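Local coordinates for protein chromosome-partitioning ATPase Soj (Thermus thermophilus, PDB 1WCV) that hydrolyses ATP, binds double-stranded DNA cooperatively in an ATP-dependent way to form nucleoprotein filaments, and probably takes part in chromosome partitioning, at residues V6-L11 against A102-L107; A28-R33 against P230-Y235; D118-P121 against L126-N129; L212-S217 against A223-T228. One frame throughout, in Å; residues are numbered along the deposited sequence.

Overall arrangement
The four contacts lie in a P-loop ATPase fold of the ParA family, a mixed sheet with helices packed around it. Contact 1 comes first along the chain and closes before contact 3 opens. The two have centres 11 Å apart and touch: Leu-11 O meets Ala-119 N at 3.1 Å, where strands 8-11 and 114-118 run side by side. Contact 2 joins helices 18-33 and 230-246; contacts 3 and 4 nest inside the loop it closes. Contacts 2 and 4, centres 10 Å apart, also touch. Contact 3 lies about 23 Å from contact 2, centre to centre, across the chain's centre. Contacts 2 and 3 thus approach the ATP-binding residues from different parts of the fold.

Contact 1: residues V6-L11 against A102-L107; sequences VRRIAL and ALREAL
The side chain of Arg-8 reaches out from strand 8-11 and lays its guanidinium over Leu-107, just past the end of helix 102-106. Leu-107 CB lies over one face of the group, near its rim, with Arg-8 NH1 at 3.5 Å. Leu-107 CD1 sits further back, 4.1 Å from Arg-8 CZ. Arg-104 is met differently. Its CG lies at the guanidinium edge, in plane, 3.7 Å from Arg-8 NH2. The Arg-8 chain is extended from CG to NE, and this length carries the charged group across to the helix. Arg-8 NH1 also comes within 2.8 Å of Leu-107 O, but the angle is too poor for a hydrogen bond. In the fold, this contact joins a strand inside the P-loop sheet to a short helix packed outside it. Helix 125-133 touches both Arg-104 and Leu-107 through Ala-133. Arg-8 NH2 makes a weak hydrogen bond to Ala-133 O, and Arg-8 NE a weak, long ion pair with Asp-109. Replacing Arg-8 by an alanine would probably open a gap beside Leu-107 CB and Arg-104 CG and cost Ala-133 O its weak bond. The Arg-104 chain bends at chi3 (71°), and its guanidinium turns away from Arg-8. The two guanidinium planes are still only 20° apart. Arg-104 NE forms a salt bridge with Glu-105 OE1 at 3.5 Å.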
loop_
_atom_site.group_PDB
_atom_site.type_symbol
_atom_site.label_atom_id
_atom_site.label_comp_id
_atom_site.label_asym_id
_atom_site.label_seq_id
_atom_site.Cartn_x
_atom_site.Cartn_y
_atom_site.Cartn_z
ATOM N N VAL A 6 -3.188 -21.471 -2.140
ATOM C CA VAL A 6 -3.156 -21.085 -0.733
ATOM C C VAL A 6 -4.573 -20.921 -0.203
ATOM O O VAL A 6 -5.321 -20.056 -0.652
ATOM C CB VAL A 6 -2.379 -19.760 -0.528
ATOM C CG1 VAL A 6 -2.416 -19.348 0.936
ATOM C CG2 VAL A 6 -0.932 -19.933 -0.983
ATOM N N ARG A 7 -4.939 -21.765 0.752
ATOM C CA ARG A 7 -6.265 -21.722 1.351
ATOM C C ARG A 7 -6.123 -21.461 2.850
ATOM O O ARG A 7 -6.903 -20.713 3.447
ATOM C CB ARG A 7 -6.984 -23.053 1.104
ATOM C CG ARG A 7 -8.500 -22.988 1.197
ATOM C CD ARG A 7 -9.127 -24.291 0.716
ATOM N NE ARG A 7 -8.713 -25.414 1.547
ATOM C CZ ARG A 7 -9.182 -25.653 2.767
ATOM N NH1 ARG A 7 -8.736 -26.696 3.451
ATOM N NH2 ARG A 7 -10.111 -24.867 3.291
ATOM N N ARG A 8 -5.110 -22.077 3.454
ATOM C CA ARG A 8 -4.845 -21.912 4.879
ATOM C C ARG A 8 -3.706 -20.926 5.083
ATOM O O ARG A 8 -2.617 -21.096 4.532
ATOM C CB ARG A 8 -4.475 -23.249 5.515
ATOM C CG ARG A 8 -5.613 -24.245 5.525
ATOM C CD ARG A 8 -5.134 -25.595 5.997
ATOM N NE ARG A 8 -6.200 -26.589 5.992
ATOM C CZ ARG A 8 -5.996 -27.888 6.171
ATOM N NH1 ARG A 8 -7.019 -28.731 6.153
ATOM N NH2 ARG A 8 -4.765 -28.342 6.358
ATOM N N ILE A 9 -3.973 -19.899 5.881
ATOM C CA ILE A 9 -2.990 -18.867 6.157
ATOM C C ILE A 9 -2.726 -18.763 7.652
ATOM O O ILE A 9 -3.641 -18.550 8.452
ATOM C CB ILE A 9 -3.489 -17.494 5.631
ATOM C CG1 ILE A 9 -3.732 -17.580 4.121
ATOM C CG2 ILE A 9 -2.476 -16.409 5.948
ATOM C CD1 ILE A 9 -4.447 -16.363 3.538
ATOM N N ALA A 10 -1.464 -18.922 8.029
ATOM C CA ALA A 10 -1.088 -18.824 9.423
ATOM C C ALA A 10 -0.611 -17.403 9.682
ATOM O O ALA A 10 0.089 -16.821 8.854
ATOM C CB ALA A 10 0.041 -19.812 9.739
ATOM N N LEU A 11 -1.033 -16.848 10.813
ATOM C CA LEU A 11 -0.606 -15.519 11.238
ATOM C C LEU A 11 0.395 -15.851 12.339
ATOM O O LEU A 11 0.014 -16.406 13.375
ATOM C CB LEU A 11 -1.775 -14.723 11.824
ATOM C CG LEU A 11 -2.907 -14.227 10.910
ATOM C CD1 LEU A 11 -2.353 -13.291 9.865
ATOM C CD2 LEU A 11 -3.614 -15.407 10.264
ATOM N N ALA A 102 -0.641 -32.810 13.518
ATOM C CA ALA A 102 -1.913 -33.069 14.178
ATOM C C ALA A 102 -3.018 -32.178 13.620
ATOM O O ALA A 102 -3.947 -32.655 12.962
ATOM C CB ALA A 102 -1.774 -32.845 15.670
ATOM N N LEU A 103 -2.910 -30.883 13.894
ATOM C CA LEU A 103 -3.890 -29.911 13.433
ATOM C C LEU A 103 -4.259 -30.140 11.975
ATOM O O LEU A 103 -5.434 -30.220 11.632
ATOM C CB LEU A 103 -3.344 -28.489 13.606
ATOM C CG LEU A 103 -4.248 -27.337 13.147
ATOM C CD1 LEU A 103 -5.585 -27.409 13.864
ATOM C CD2 LEU A 103 -3.564 -26.010 13.435
ATOM N N ARG A 104 -3.249 -30.257 11.123
ATOM C CA ARG A 104 -3.474 -30.462 9.699
ATOM C C ARG A 104 -4.452 -31.591 9.388
ATOM O O ARG A 104 -5.389 -31.411 8.609
ATOM C CB ARG A 104 -2.146 -30.739 8.991
ATOM C CG ARG A 104 -2.275 -30.885 7.487
ATOM C CD ARG A 104 -0.912 -30.929 6.827
ATOM N NE ARG A 104 -0.199 -32.170 7.108
ATOM C CZ ARG A 104 1.106 -32.340 6.915
ATOM N NH1 ARG A 104 1.670 -33.507 7.191
ATOM N NH2 ARG A 104 1.851 -31.339 6.461
ATOM N N GLU A 105 -4.237 -32.751 9.997
ATOM C CA GLU A 105 -5.101 -33.902 9.751
ATOM C C GLU A 105 -6.471 -33.764 10.405
ATOM O O GLU A 105 -7.414 -34.463 10.033
ATOM C CB GLU A 105 -4.420 -35.182 10.246
ATOM C CG GLU A 105 -2.969 -35.326 9.804
ATOM C CD GLU A 105 -2.798 -35.300 8.292
ATOM O OE1 GLU A 105 -1.635 -35.317 7.830
ATOM O OE2 GLU A 105 -3.817 -35.266 7.566
ATOM N N ALA A 106 -6.583 -32.861 11.374
ATOM C CA ALA A 106 -7.845 -32.655 12.071
ATOM C C ALA A 106 -8.624 -31.457 11.534
ATOM O O ALA A 106 -9.738 -31.189 11.980
ATOM C CB ALA A 106 -7.591 -32.484 13.563
ATOM N N LEU A 107 -8.039 -30.740 10.579
ATOM C CA LEU A 107 -8.696 -29.575 9.993
ATOM C C LEU A 107 -9.535 -29.930 8.773
ATOM O O LEU A 107 -9.115 -29.716 7.636
ATOM C CB LEU A 107 -7.660 -28.519 9.594
ATOM C CG LEU A 107 -7.010 -27.695 10.706
ATOM C CD1 LEU A 107 -5.877 -26.869 10.124
ATOM C CD2 LEU A 107 -8.051 -26.797 11.361
#

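Contact 2: residues A28-R33 against P230-Y235; sequences AAYLAR and PGAHAY
Tyr-30 of helix 18-33 reaches across to helix 230-246, and its atoms meet that helix one after another. CG stands anti to the carbonyl carbon (chi1 -74°), and this sends the ring across to Tyr-235 and Ala-232. At the root, Tyr-30 CB lies 3.9 Å from Tyr-235 O, and CG is equally close to that oxygen. Next along the ring, Tyr-30 CD2 packs on Tyr-235 CB at 3.6 Å. Tyr-30 CE2 touches the same CB and also nears the carbonyl of Ala-232. Tyr-30 CZ is 3.6 Å from Ala-232 O. At the tip, Tyr-30 OH rests against Ala-232 CB at 3.3 Å. Tyr-235 CB and Ala-232 O both approach the Tyr-30 ring obliquely. The two tyrosine side chains cross at about a right angle. Tyr-235 offers its CB to Tyr-30, while its ring leads away and its OH bonds to Thr-23 OG1. No hydrogen bond joins the two segments, so the contact is van der Waals packing. All three touching residues are buried. Ile-222 and Ala-223 of helix 222-225 also pack on Tyr-30. The Tyr-235 side chain comes about 4 Å from that of Thr-22, which binds ATP. The arrangement is helix-on-helix packing in a P-loop ATPase: the helix that follows the nucleotide-binding loop lies against the C-terminal helix of the chain.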
loop_
_atom_site.group_PDB
_atom_site.type_symbol
_atom_site.label_atom_id
_atom_site.label_comp_id
_atom_site.label_asym_id
_atom_site.label_seq_id
_atom_site.Cartn_x
_atom_site.Cartn_y
_atom_site.Cartn_z
ATOM N N ALA A 28 -9.789 -11.444 8.786
ATOM C CA ALA A 28 -10.918 -12.350 8.668
ATOM C C ALA A 28 -12.198 -11.569 8.402
ATOM O O ALA A 28 -13.012 -11.966 7.574
ATOM C CB ALA A 28 -11.064 -13.172 9.941
ATOM N N ALA A 29 -12.363 -10.453 9.100
ATOM C CA ALA A 29 -13.561 -9.630 8.950
ATOM C C ALA A 29 -13.709 -9.087 7.541
ATOM O O ALA A 29 -14.812 -9.077 6.982
ATOM C CB ALA A 29 -13.541 -8.484 9.948
ATOM N N TYR A 30 -12.605 -8.632 6.958
ATOM C CA TYR A 30 -12.677 -8.088 5.616
ATOM C C TYR A 30 -12.641 -9.118 4.505
ATOM O O TYR A 30 -13.180 -8.878 3.430
ATOM C CB TYR A 30 -11.605 -7.019 5.427
ATOM C CG TYR A 30 -11.981 -5.753 6.163
ATOM C CD1 TYR A 30 -12.987 -4.918 5.675
ATOM C CD2 TYR A 30 -11.392 -5.429 7.378
ATOM C CE1 TYR A 30 -13.401 -3.796 6.387
ATOM C CE2 TYR A 30 -11.797 -4.308 8.101
ATOM C CZ TYR A 30 -12.806 -3.496 7.598
ATOM O OH TYR A 30 -13.214 -2.401 8.317
ATOM N N LEU A 31 -12.017 -10.268 4.744
ATOM C CA LEU A 31 -12.011 -11.297 3.714
ATOM C C LEU A 31 -13.458 -11.804 3.616
ATOM O O LEU A 31 -13.933 -12.172 2.543
ATOM C CB LEU A 31 -11.050 -12.432 4.091
ATOM C CG LEU A 31 -9.550 -12.128 3.939
ATOM C CD1 LEU A 31 -8.740 -13.294 4.496
ATOM C CD2 LEU A 31 -9.200 -11.890 2.475
ATOM N N ALA A 32 -14.160 -11.805 4.745
ATOM C CA ALA A 32 -15.557 -12.244 4.763
ATOM C C ALA A 32 -16.394 -11.269 3.939
ATOM O O ALA A 32 -17.248 -11.676 3.153
ATOM C CB ALA A 32 -16.079 -12.281 6.180
ATOM N N ARG A 33 -16.145 -9.979 4.127
ATOM C CA ARG A 33 -16.882 -8.953 3.402
ATOM C C ARG A 33 -16.571 -8.958 1.909
ATOM O O ARG A 33 -17.274 -8.327 1.123
ATOM C CB ARG A 33 -16.609 -7.577 4.017
ATOM C CG ARG A 33 -17.294 -7.389 5.379
ATOM C CD ARG A 33 -16.871 -6.096 6.065
ATOM N NE ARG A 33 -17.687 -5.795 7.244
ATOM C CZ ARG A 33 -17.656 -6.476 8.388
ATOM N NH1 ARG A 33 -16.840 -7.516 8.535
ATOM N NH2 ARG A 33 -18.450 -6.113 9.390
ATOM N N PRO A 230 -9.033 4.947 10.351
ATOM C CA PRO A 230 -7.861 4.601 9.532
ATOM C C PRO A 230 -7.524 3.109 9.481
ATOM O O PRO A 230 -7.211 2.576 8.417
ATOM C CB PRO A 230 -6.752 5.430 10.164
ATOM C CG PRO A 230 -7.494 6.667 10.615
ATOM C CD PRO A 230 -8.722 6.065 11.258
ATOM N N GLY A 231 -7.593 2.445 10.629
ATOM C CA GLY A 231 -7.298 1.024 10.687
ATOM C C GLY A 231 -8.288 0.196 9.888
ATOM O O GLY A 231 -7.932 -0.826 9.309
ATOM N N ALA A 232 -9.543 0.625 9.861
ATOM C CA ALA A 232 -10.554 -0.092 9.098
ATOM C C ALA A 232 -10.223 0.011 7.609
ATOM O O ALA A 232 -10.263 -0.987 6.886
ATOM C CB ALA A 232 -11.947 0.489 9.385
ATOM N N HIS A 233 -9.890 1.214 7.142
ATOM C CA HIS A 233 -9.566 1.384 5.725
ATOM C C HIS A 233 -8.318 0.574 5.362
ATOM O O HIS A 233 -8.239 -0.014 4.286
ATOM C CB HIS A 233 -9.336 2.864 5.393
ATOM C CG HIS A 233 -10.568 3.713 5.489
ATOM N ND1 HIS A 233 -11.625 3.595 4.608
ATOM C CD2 HIS A 233 -10.919 4.677 6.372
ATOM C CE1 HIS A 233 -12.573 4.451 4.947
ATOM N NE2 HIS A 233 -12.170 5.119 6.014
ATOM N N ALA A 234 -7.343 0.540 6.264
ATOM C CA ALA A 234 -6.120 -0.217 6.003
ATOM C C ALA A 234 -6.387 -1.726 5.950
ATOM O O ALA A 234 -5.890 -2.414 5.056
ATOM C CB ALA A 234 -5.066 0.104 7.059
ATOM N N TYR A 235 -7.172 -2.255 6.887
ATOM C CA TYR A 235 -7.454 -3.689 6.847
ATOM C C TYR A 235 -8.312 -4.080 5.649
ATOM O O TYR A 235 -8.211 -5.198 5.148
ATOM C CB TYR A 235 -8.084 -4.167 8.161
ATOM C CG TYR A 235 -7.025 -4.532 9.175
ATOM C CD1 TYR A 235 -6.123 -5.563 8.919
ATOM C CD2 TYR A 235 -6.886 -3.817 10.365
ATOM C CE1 TYR A 235 -5.101 -5.864 9.822
ATOM C CE2 TYR A 235 -5.876 -4.110 11.273
ATOM C CZ TYR A 235 -4.986 -5.129 10.995
ATOM O OH TYR A 235 -3.964 -5.392 11.873
#

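Contact 3: residues D118-P121 against L126-N129; sequences DAPP and LTLN
The backbone comes off strand 114-118 through Ala-119, Pro-120 and Pro-121, then folds back so that Ala-119 CA lies 5.0 Å from Thr-127 CA in helix 125-133. Thr-127 and Pro-120 make the main polar link. Thr-127 OG1 donates a hydrogen bond to Pro-120 O, only 2.6 Å long. The hydroxyl comes in 51° above the carbonyl plane and not along a lone pair. OG1 stands anti to the carbonyl carbon (chi1 -53°), which sets OG1 against the proline and CG2 beside Ala-119. There Thr-127 CG2 lies 4.2 Å from Ala-119 CB. The Pro-120 ring slides past the threonine, with Pro-120 CG 3.3 Å from Thr-127 OG1. The same CG packs on Leu-126 CB at 3.8 Å, and these two side chains cross at about a right angle. Strand 114-118 ends in Asp-118 in the manner of a Walker B motif, and the turn after it leads into helix 125-133 beside the nucleotide site. Lys-20 forms a salt bridge with Asp-118 OD1 and a hydrogen bond to Ala-119 O, while Asp-118 OD2 bonds to Thr-21; both partners bind ATP. Ser-124 N is a further partner of the Thr-127 hydroxyl. A valine in place of Thr-127 would probably leave Pro-120 O and Ser-124 N without the hydroxyl that now ties them together.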
loop_
_atom_site.group_PDB
_atom_site.type_symbol
_atom_site.label_atom_id
_atom_site.label_comp_id
_atom_site.label_asym_id
_atom_site.label_seq_id
_atom_site.Cartn_x
_atom_site.Cartn_y
_atom_site.Cartn_z
ATOM N N ASP A 118 -4.548 -18.195 13.907
ATOM C CA ASP A 118 -3.847 -17.248 14.769
ATOM C C ASP A 118 -2.943 -18.036 15.708
ATOM O O ASP A 118 -3.383 -18.514 16.749
ATOM C CB ASP A 118 -4.843 -16.402 15.565
ATOM C CG ASP A 118 -4.176 -15.245 16.282
ATOM O OD1 ASP A 118 -3.096 -14.804 15.821
ATOM O OD2 ASP A 118 -4.727 -14.762 17.296
ATOM N N ALA A 119 -1.672 -18.149 15.329
ATOM C CA ALA A 119 -0.680 -18.908 16.088
ATOM C C ALA A 119 -0.052 -18.179 17.264
ATOM O O ALA A 119 0.161 -16.968 17.228
ATOM C CB ALA A 119 0.418 -19.376 15.149
ATOM N N PRO A 120 0.255 -18.919 18.336
ATOM C CA PRO A 120 0.873 -18.290 19.505
ATOM C C PRO A 120 2.331 -17.979 19.169
ATOM O O PRO A 120 2.887 -18.529 18.218
ATOM C CB PRO A 120 0.736 -19.357 20.585
ATOM C CG PRO A 120 0.808 -20.627 19.817
ATOM C CD PRO A 120 -0.026 -20.345 18.582
ATOM N N PRO A 121 2.965 -17.087 19.937
ATOM C CA PRO A 121 4.365 -16.744 19.672
ATOM C C PRO A 121 5.329 -17.772 20.251
ATOM O O PRO A 121 4.908 -18.783 20.814
ATOM C CB PRO A 121 4.509 -15.390 20.347
ATOM C CG PRO A 121 3.636 -15.550 21.557
ATOM C CD PRO A 121 2.395 -16.206 20.973
ATOM N N LEU A 126 1.937 -25.600 19.243
ATOM C CA LEU A 126 0.752 -25.062 18.578
ATOM C C LEU A 126 1.161 -24.187 17.404
ATOM O O LEU A 126 0.516 -24.202 16.357
ATOM C CB LEU A 126 -0.111 -24.269 19.567
ATOM C CG LEU A 126 -1.091 -25.167 20.332
ATOM C CD1 LEU A 126 -1.643 -24.461 21.557
ATOM C CD2 LEU A 126 -2.213 -25.575 19.384
ATOM N N THR A 127 2.244 -23.440 17.574
ATOM C CA THR A 127 2.730 -22.590 16.493
ATOM C C THR A 127 3.191 -23.515 15.379
ATOM O O THR A 127 2.864 -23.319 14.209
ATOM C CB THR A 127 3.933 -21.745 16.938
ATOM O OG1 THR A 127 3.598 -21.039 18.136
ATOM C CG2 THR A 127 4.323 -20.748 15.843
ATOM N N LEU A 128 3.957 -24.533 15.757
ATOM C CA LEU A 128 4.473 -25.483 14.789
ATOM C C LEU A 128 3.333 -26.193 14.067
ATOM O O LEU A 128 3.400 -26.417 12.863
ATOM C CB LEU A 128 5.387 -26.499 15.485
ATOM C CG LEU A 128 6.169 -27.467 14.593
ATOM C CD1 LEU A 128 5.233 -28.479 13.983
ATOM C CD2 LEU A 128 6.900 -26.696 13.505
ATOM N N ASN A 129 2.286 -26.552 14.796
ATOM C CA ASN A 129 1.149 -27.221 14.163
ATOM C C ASN A 129 0.470 -26.301 13.148
ATOM O O ASN A 129 -0.076 -26.761 12.144
ATOM C CB ASN A 129 0.135 -27.671 15.222
ATOM C CG ASN A 129 0.342 -29.111 15.643
ATOM O OD1 ASN A 129 -0.095 -30.041 14.959
ATOM N ND2 ASN A 129 1.030 -29.305 16.761
#

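Contact 4: residues L212-S217 against A223-T228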
loop_
_atom_site.group_PDB
_atom_site.type_symbol
_atom_site.label_atom_id
_atom_site.label_comp_id
_atom_site.label_asym_id
_atom_site.label_seq_id
_atom_site.Cartn_x
_atom_site.Cartn_y
_atom_site.Cartn_z
ATOM N N LEU A 212 -8.554 1.249 16.821
ATOM C CA LEU A 212 -8.087 -0.092 16.517
ATOM C C LEU A 212 -7.593 -0.748 17.802
ATOM O O LEU A 212 -7.849 -1.927 18.053
ATOM C CB LEU A 212 -6.944 -0.025 15.499
ATOM C CG LEU A 212 -6.494 -1.336 14.858
ATOM C CD1 LEU A 212 -7.618 -1.906 14.004
ATOM C CD2 LEU A 212 -5.256 -1.082 14.006
ATOM N N ALA A 213 -6.883 0.029 18.612
ATOM C CA ALA A 213 -6.344 -0.469 19.873
ATOM C C ALA A 213 -7.459 -0.890 20.824
ATOM O O ALA A 213 -7.316 -1.871 21.551
ATOM C CB ALA A 213 -5.473 0.605 20.528
ATOM N N GLU A 214 -8.575 -0.166 20.799
ATOM C CA GLU A 214 -9.693 -0.473 21.689
ATOM C C GLU A 214 -10.683 -1.540 21.219
ATOM O O GLU A 214 -11.387 -2.129 22.039
ATOM C CB GLU A 214 -10.457 0.814 22.026
ATOM C CG GLU A 214 -10.964 1.580 20.818
ATOM C CD GLU A 214 -11.696 2.858 21.196
ATOM O OE1 GLU A 214 -11.185 3.612 22.051
ATOM O OE2 GLU A 214 -12.777 3.117 20.626
ATOM N N ALA A 215 -10.744 -1.798 19.915
ATOM C CA ALA A 215 -11.677 -2.789 19.379
ATOM C C ALA A 215 -11.726 -4.126 20.136
ATOM O O ALA A 215 -12.806 -4.642 20.419
ATOM C CB ALA A 215 -11.377 -3.041 17.901
ATOM N N PRO A 216 -10.563 -4.714 20.459
ATOM C CA PRO A 216 -10.575 -5.992 21.182
ATOM C C PRO A 216 -11.257 -5.909 22.550
ATOM O O PRO A 216 -11.939 -6.848 22.966
ATOM C CB PRO A 216 -9.090 -6.340 21.306
ATOM C CG PRO A 216 -8.487 -5.678 20.103
ATOM C CD PRO A 216 -9.190 -4.347 20.064
ATOM N N SER A 217 -11.061 -4.797 23.253
ATOM C CA SER A 217 -11.669 -4.634 24.572
ATOM C C SER A 217 -13.195 -4.606 24.451
ATOM O O SER A 217 -13.912 -5.007 25.372
ATOM C CB SER A 217 -11.156 -3.357 25.248
ATOM O OG SER A 217 -11.618 -2.191 24.589
ATOM N N ALA A 223 -14.312 -3.337 11.820
ATOM C CA ALA A 223 -15.394 -3.044 10.885
ATOM C C ALA A 223 -16.686 -2.776 11.668
ATOM O O ALA A 223 -17.518 -1.958 11.259
ATOM C CB ALA A 223 -15.588 -4.207 9.926
ATOM N N GLN A 224 -16.851 -3.469 12.791
ATOM C CA GLN A 224 -18.039 -3.297 13.630
ATOM C C GLN A 224 -17.898 -2.076 14.525
ATOM O O GLN A 224 -18.842 -1.309 14.697
ATOM C CB GLN A 224 -18.265 -4.515 14.537
ATOM C CG GLN A 224 -18.639 -5.803 13.834
ATOM C CD GLN A 224 -18.671 -6.984 14.788
ATOM O OE1 GLN A 224 -17.664 -7.316 15.420
ATOM N NE2 GLN A 224 -19.830 -7.625 14.896
ATOM N N HIS A 225 -16.708 -1.901 15.088
ATOM C CA HIS A 225 -16.438 -0.803 16.015
ATOM C C HIS A 225 -16.276 0.605 15.438
ATOM O O HIS A 225 -16.810 1.573 15.980
ATOM C CB HIS A 225 -15.193 -1.149 16.836
ATOM C CG HIS A 225 -14.910 -0.183 17.942
ATOM N ND1 HIS A 225 -15.778 0.016 18.994
ATOM C CD2 HIS A 225 -13.856 0.639 18.163
ATOM C CE1 HIS A 225 -15.271 0.917 19.815
ATOM N NE2 HIS A 225 -14.105 1.311 19.335
ATOM N N ALA A 226 -15.519 0.727 14.353
ATOM C CA ALA A 226 -15.276 2.030 13.741
ATOM C C ALA A 226 -14.903 1.796 12.286
ATOM O O ALA A 226 -13.743 1.924 11.911
ATOM C CB ALA A 226 -14.136 2.740 14.473
ATOM N N PRO A 227 -15.895 1.460 11.447
ATOM C CA PRO A 227 -15.721 1.182 10.016
ATOM C C PRO A 227 -15.066 2.251 9.143
ATOM O O PRO A 227 -14.600 1.947 8.041
ATOM C CB PRO A 227 -17.139 0.833 9.561
ATOM C CG PRO A 227 -17.990 1.647 10.469
ATOM C CD PRO A 227 -17.326 1.429 11.808
ATOM N N THR A 228 -15.023 3.493 9.607
ATOM C CA THR A 228 -14.380 4.525 8.806
ATOM C C THR A 228 -13.104 5.057 9.448
ATOM O O THR A 228 -12.569 6.066 9.009
ATOM C CB THR A 228 -15.325 5.707 8.479
ATOM O OG1 THR A 228 -15.776 6.320 9.692
ATOM C CG2 THR A 228 -16.522 5.221 7.659
#
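His-225 and Glu-214 form the tight part of this contact, joined by one short, nearly straight hydrogen bond. His-225 NE2 donates to Glu-214 OE2 at 2.6 Å, with an N-H...acceptor angle of 169°. The oxygen lies in the plane of the imidazole, at its edge. It accepts through its anti lone pair, the one turned away from the other carboxylate oxygen. Carboxylate and ring planes are 60° apart. Glu-214 CG takes the crowded position between the backbone N and the carbonyl carbon (chi1 56°), and the chain then runs extended to the ring. Glu-214 CG lies 3.5 Å from His-225 NE2. The carboxylate would probably favour a positive charge on the imidazole. This hydrogen-bonded pair is partly exposed to solvent. The packing beside it, at Ala-215, is looser but buried. His-225 CD2 stays 4.2 Å from Ala-215 CA, which approaches the ring obliquely, and the CB atoms of Ala-215 and His-225 are 4.4 Å apart. Within 212-217, Ser-217 OG donates a hydrogen bond to Glu-214 O at 2.6 Å, in the carbonyl plane and on a lone pair, where the helix is kinked. The contact folds the short helix 222-225 back against helix 210-218, across a short link. The His-225 ring also meets that of Phe-218. Leu-212 and Ala-223 lean on helix 18-33, and the chain continues from Thr-228 into helix 230-246.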